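Local coordinates for peroxidase (Cellulomonas bogoriensis 69B4 = DSM 16987, PDB 6QZO), which binds heme b and probably acts as a peroxidase, using hydrogen peroxide to oxidise its substrates, at residues 57-60 / 61-65; 65-68 / 69-73. One frame throughout, in Å; residues are numbered along the deposited sequence.

Interaction 1. Residues 57-60 / 61-65; sequences STSD and RASVE
The carboxylate of Asp-60 is the flat group on which this turn is built, and Ser-63 meets it twice at the same oxygen. Ser-63 N approaches Asp-60 OD1 nearly along its C-O axis at 3.0 Å, with a straight N-H...O angle of 169°. Ser-63 OG comes instead from above the carboxylate plane, 49° out of it, and donates a longer bond of 3.2 Å to Asp-60 OD1. Close to the same oxygen runs the start of the helix: Ala-62 CB lies 3.5 Å from Asp-60 OD1. The carboxylate can fold back over this turn because CG of Asp-60 stands between its own backbone N and carbonyl carbon (chi1 56°). The backbone of Asp-60 joins in as well, since its O accepts from Val-64 N at 3.1 Å and opens the chain of i to i+4 bonds. Ser-59, one residue earlier, rests its OG 3.9 Å from Ser-63 CB. The negative carboxylate beside amide groups at the helix start is probably favoured by the helix dipole. Beyond the turn, Arg-61 reaches the carbonyls of Ala-113 and Gly-114 through weak bonds, and Val-64 packs on Leu-381 of helix 378-381. The arrangement is a helix N-cap, with Asp-60 as the capping residue at the end of the loop that joins strand 47-55 to helix 61-78 in the N-terminal DyP domain.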
loop_
_atom_site.group_PDB
_atom_site.type_symbol
_atom_site.label_atom_id
_atom_site.label_comp_id
_atom_site.label_asym_id
_atom_site.label_seq_id
_atom_site.Cartn_x
_atom_site.Cartn_y
_atom_site.Cartn_z
ATOM N N SER A 57 26.812 10.400 11.782
ATOM C CA SER A 57 27.526 11.366 12.663
ATOM C C SER A 57 28.824 11.847 11.985
ATOM O O SER A 57 29.271 12.974 12.264
ATOM C CB SER A 57 27.815 10.768 14.007
ATOM O OG SER A 57 28.660 9.635 13.877
ATOM N N THR A 58 29.408 11.002 11.137
ATOM C CA THR A 58 30.711 11.236 10.454
ATOM C C THR A 58 30.519 12.052 9.174
ATOM O O THR A 58 31.519 12.498 8.623
ATOM C CB THR A 58 31.419 9.905 10.170
ATOM O OG1 THR A 58 30.533 9.067 9.422
ATOM C CG2 THR A 58 31.823 9.185 11.442
ATOM N N SER A 59 29.281 12.313 8.765
ATOM C CA SER A 59 28.929 13.107 7.552
ATOM C C SER A 59 29.552 14.510 7.614
ATOM O O SER A 59 29.679 15.072 8.723
ATOM C CB SER A 59 27.441 13.179 7.374
ATOM O OG SER A 59 26.994 12.027 6.676
ATOM N N ASP A 60 29.960 15.040 6.462
ATOM C CA ASP A 60 30.460 16.433 6.280
ATOM C C ASP A 60 29.889 16.968 4.966
ATOM O O ASP A 60 29.085 16.252 4.342
ATOM C CB ASP A 60 31.994 16.478 6.313
ATOM C CG ASP A 60 32.652 15.568 5.285
ATOM O OD1 ASP A 60 31.946 15.135 4.322
ATOM O OD2 ASP A 60 33.845 15.256 5.485
ATOM N N ARG A 61 30.289 18.178 4.559
ATOM C CA ARG A 61 29.811 18.833 3.314
ATOM C C ARG A 61 30.002 17.870 2.132
ATOM O O ARG A 61 29.114 17.811 1.264
ATOM C CB ARG A 61 30.578 20.137 3.089
ATOM C CG ARG A 61 29.863 21.153 2.218
ATOM C CD ARG A 61 30.629 22.436 2.190
ATOM N NE ARG A 61 30.122 23.307 3.241
ATOM C CZ ARG A 61 30.762 24.350 3.758
ATOM N NH1 ARG A 61 31.973 24.692 3.340
ATOM N NH2 ARG A 61 30.172 25.075 4.699
ATOM N N ALA A 62 31.128 17.155 2.083
ATOM C CA ALA A 62 31.502 16.311 0.923
ATOM C C ALA A 62 30.535 15.124 0.815
ATOM O O ALA A 62 30.086 14.822 -0.326
ATOM C CB ALA A 62 32.940 15.867 1.028
ATOM N N SER A 63 30.225 14.490 1.954
ATOM C CA SER A 63 29.236 13.390 2.100
ATOM C C SER A 63 27.894 13.837 1.536
ATOM O O SER A 63 27.328 13.118 0.698
ATOM C CB SER A 63 29.059 12.983 3.539
ATOM O OG SER A 63 30.259 12.433 4.034
ATOM N N VAL A 64 27.391 14.964 2.030
ATOM C CA VAL A 64 26.040 15.474 1.665
ATOM C C VAL A 64 26.035 15.726 0.159
ATOM O O VAL A 64 25.070 15.290 -0.519
ATOM C CB VAL A 64 25.680 16.733 2.471
ATOM C CG1 VAL A 64 24.336 17.325 2.060
ATOM C CG2 VAL A 64 25.712 16.440 3.965
ATOM N N GLU A 65 27.095 16.362 -0.351
ATOM C CA GLU A 65 27.191 16.680 -1.793
ATOM C C GLU A 65 27.127 15.398 -2.624
ATOM O O GLU A 65 26.293 15.341 -3.550
ATOM C CB GLU A 65 28.487 17.401 -2.126
ATOM C CG GLU A 65 28.442 17.916 -3.553
ATOM C CD GLU A 65 29.713 18.599 -3.995
ATOM O OE1 GLU A 65 30.343 19.285 -3.167
ATOM O OE2 GLU A 65 30.052 18.444 -5.172
#

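Interaction 2. Residues 65-68 / 69-73; sequences ERLL and RVWTV
Glu-65 holds CG trans to its own N (chi1 -170°), whereas Arg-69 turns CG opposite its carbonyl carbon; with both chains extended, the two lie side by side and their charged ends meet one helical turn apart. Arg-69 grips side-on, and both NE, at 2.8 Å, and NH2, at 2.9 Å, donate to the one oxygen OE2 of Glu-65. That oxygen lies almost in the guanidinium plane and offers its anti lone pair to NE, while the two flat groups are tilted 32° against each other. This salt bridge fixes the rotation of the Arg-69 tip.

On the inward side, Leu-67 lies alongside Trp-71 and sets CD1 over one face of the indole, 3.8 Å from the centroid of the six-membered ring, a CH-pi contact only 17° off the ring normal. Leu-68 CD2 comes obliquely to Trp-71 CE3 at 4.3 Å. The indole NE1 donates to Leu-162 O, and the ring also packs on Val-143, Leu-145 and Leu-53 of the neighbouring strands. Replacing Trp-71 by an alanine is likely to leave Leu-67 CD1 without its aromatic face and Leu-162 O without the indole N-H, and to open a gap between helix and strands.

Thr-72 doubles the bonding at Leu-68 O: its N, at 3.0 Å, and its OG1, at 2.6 Å, reach that oxygen from opposite faces of the carbonyl plane. Thr-72 OG1 also takes a hydrogen bond from Val-376 N, in the C-terminal part of the chain. With the Glu-65/Arg-69 pair on the outer side and Leu-67 and Trp-71 turned to the sheet, helix 61-78 is as expected of an amphipathic helix on the sheet of a ferredoxin-like domain, the fold of DyP peroxidases.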
loop_
_atom_site.group_PDB
_atom_site.type_symbol
_atom_site.label_atom_id
_atom_site.label_comp_id
_atom_site.label_asym_id
_atom_site.label_seq_id
_atom_site.Cartn_x
_atom_site.Cartn_y
_atom_site.Cartn_z
ATOM N N GLU A 65 27.095 16.362 -0.351
ATOM C CA GLU A 65 27.191 16.680 -1.793
ATOM C C GLU A 65 27.127 15.398 -2.624
ATOM O O GLU A 65 26.293 15.341 -3.550
ATOM C CB GLU A 65 28.487 17.401 -2.126
ATOM C CG GLU A 65 28.442 17.916 -3.553
ATOM C CD GLU A 65 29.713 18.599 -3.995
ATOM O OE1 GLU A 65 30.343 19.285 -3.167
ATOM O OE2 GLU A 65 30.052 18.444 -5.172
ATOM N N ARG A 66 27.995 14.434 -2.316
ATOM C CA ARG A 66 28.037 13.112 -3.002
ATOM C C ARG A 66 26.627 12.498 -3.011
ATOM O O ARG A 66 26.150 12.103 -4.094
ATOM C CB ARG A 66 29.047 12.186 -2.314
ATOM C CG ARG A 66 29.245 10.846 -3.007
ATOM C CD ARG A 66 29.879 10.957 -4.391
ATOM N NE ARG A 66 29.886 9.668 -5.085
ATOM C CZ ARG A 66 30.671 9.357 -6.119
ATOM N NH1 ARG A 66 31.544 10.234 -6.587
ATOM N NH2 ARG A 66 30.585 8.164 -6.686
ATOM N N LEU A 67 25.975 12.446 -1.855
ATOM C CA LEU A 67 24.622 11.855 -1.697
ATOM C C LEU A 67 23.637 12.509 -2.677
ATOM O O LEU A 67 22.937 11.785 -3.389
ATOM C CB LEU A 67 24.162 12.074 -0.256
ATOM C CG LEU A 67 22.776 11.538 0.058
ATOM C CD1 LEU A 67 22.684 10.055 -0.264
ATOM C CD2 LEU A 67 22.422 11.778 1.526
ATOM N N LEU A 68 23.577 13.839 -2.688
ATOM C CA LEU A 68 22.673 14.621 -3.581
ATOM C C LEU A 68 23.015 14.364 -5.047
ATOM O O LEU A 68 22.095 14.395 -5.891
ATOM C CB LEU A 68 22.801 16.114 -3.263
ATOM C CG LEU A 68 22.355 16.523 -1.867
ATOM C CD1 LEU A 68 22.569 18.018 -1.665
ATOM C CD2 LEU A 68 20.895 16.135 -1.624
ATOM N N ARG A 69 24.295 14.167 -5.346
ATOM C CA ARG A 69 24.760 13.966 -6.741
ATOM C C ARG A 69 24.372 12.565 -7.214
ATOM O O ARG A 69 23.893 12.466 -8.348
ATOM C CB ARG A 69 26.265 14.166 -6.860
ATOM C CG ARG A 69 26.726 15.623 -6.881
ATOM C CD ARG A 69 28.204 15.571 -7.204
ATOM N NE ARG A 69 28.905 16.840 -7.146
ATOM C CZ ARG A 69 29.294 17.555 -8.198
ATOM N NH1 ARG A 69 29.010 17.179 -9.435
ATOM N NH2 ARG A 69 29.918 18.704 -8.012
ATOM N N VAL A 70 24.592 11.522 -6.406
ATOM C CA VAL A 70 24.202 10.132 -6.800
ATOM C C VAL A 70 22.668 10.066 -6.925
ATOM O O VAL A 70 22.180 9.428 -7.867
ATOM C CB VAL A 70 24.766 9.038 -5.873
ATOM C CG1 VAL A 70 26.285 8.989 -5.942
ATOM C CG2 VAL A 70 24.308 9.191 -4.433
ATOM N N TRP A 71 21.940 10.744 -6.040
ATOM C CA TRP A 71 20.453 10.782 -6.074
ATOM C C TRP A 71 19.974 11.485 -7.346
ATOM O O TRP A 71 18.993 11.022 -7.945
ATOM C CB TRP A 71 19.887 11.452 -4.830
ATOM C CG TRP A 71 19.712 10.528 -3.666
ATOM C CD1 TRP A 71 19.773 9.163 -3.659
ATOM C CD2 TRP A 71 19.386 10.925 -2.323
ATOM N NE1 TRP A 71 19.539 8.698 -2.399
ATOM C CE2 TRP A 71 19.290 9.748 -1.558
ATOM C CE3 TRP A 71 19.198 12.155 -1.692
ATOM C CZ2 TRP A 71 19.000 9.765 -0.197
ATOM C CZ3 TRP A 71 18.915 12.171 -0.345
ATOM C CH2 TRP A 71 18.826 10.993 0.386
ATOM N N THR A 72 20.642 12.567 -7.739
ATOM C CA THR A 72 20.286 13.324 -8.971
ATOM C C THR A 72 20.340 12.376 -10.169
ATOM O O THR A 72 19.389 12.353 -10.954
ATOM C CB THR A 72 21.179 14.550 -9.151
ATOM O OG1 THR A 72 20.957 15.387 -8.010
ATOM C CG2 THR A 72 20.868 15.284 -10.436
ATOM N N VAL A 73 21.406 11.596 -10.285
ATOM C CA VAL A 73 21.544 10.574 -11.370
ATOM C C VAL A 73 20.331 9.633 -11.326
ATOM O O VAL A 73 19.670 9.479 -12.375
ATOM C CB VAL A 73 22.864 9.800 -11.249
ATOM C CG1 VAL A 73 22.954 8.700 -12.285
ATOM C CG2 VAL A 73 24.066 10.732 -11.368
#

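In the fold
From the N terminus, strand 47-55 leads into the short loop where interaction 1 turns the chain into helix 61-78; interaction 2 then takes up the next two turns of that helix. Both are local, neither nests in nor crosses the other, and they meet end to end at Glu-65, with centres about 12 Å apart. Interaction 1 sits at the surface, near the loop after helix 107-113 and the C-terminal helix 378-381. One side of interaction 2 faces inward, setting the helix against strands 47-55 and 143-149 and helix 152-165. Interaction 1 marks the strand-to-helix connection and interaction 2 the packing of the helix on the sheet, both in the N-terminal ferredoxin-like domain and away from the heme.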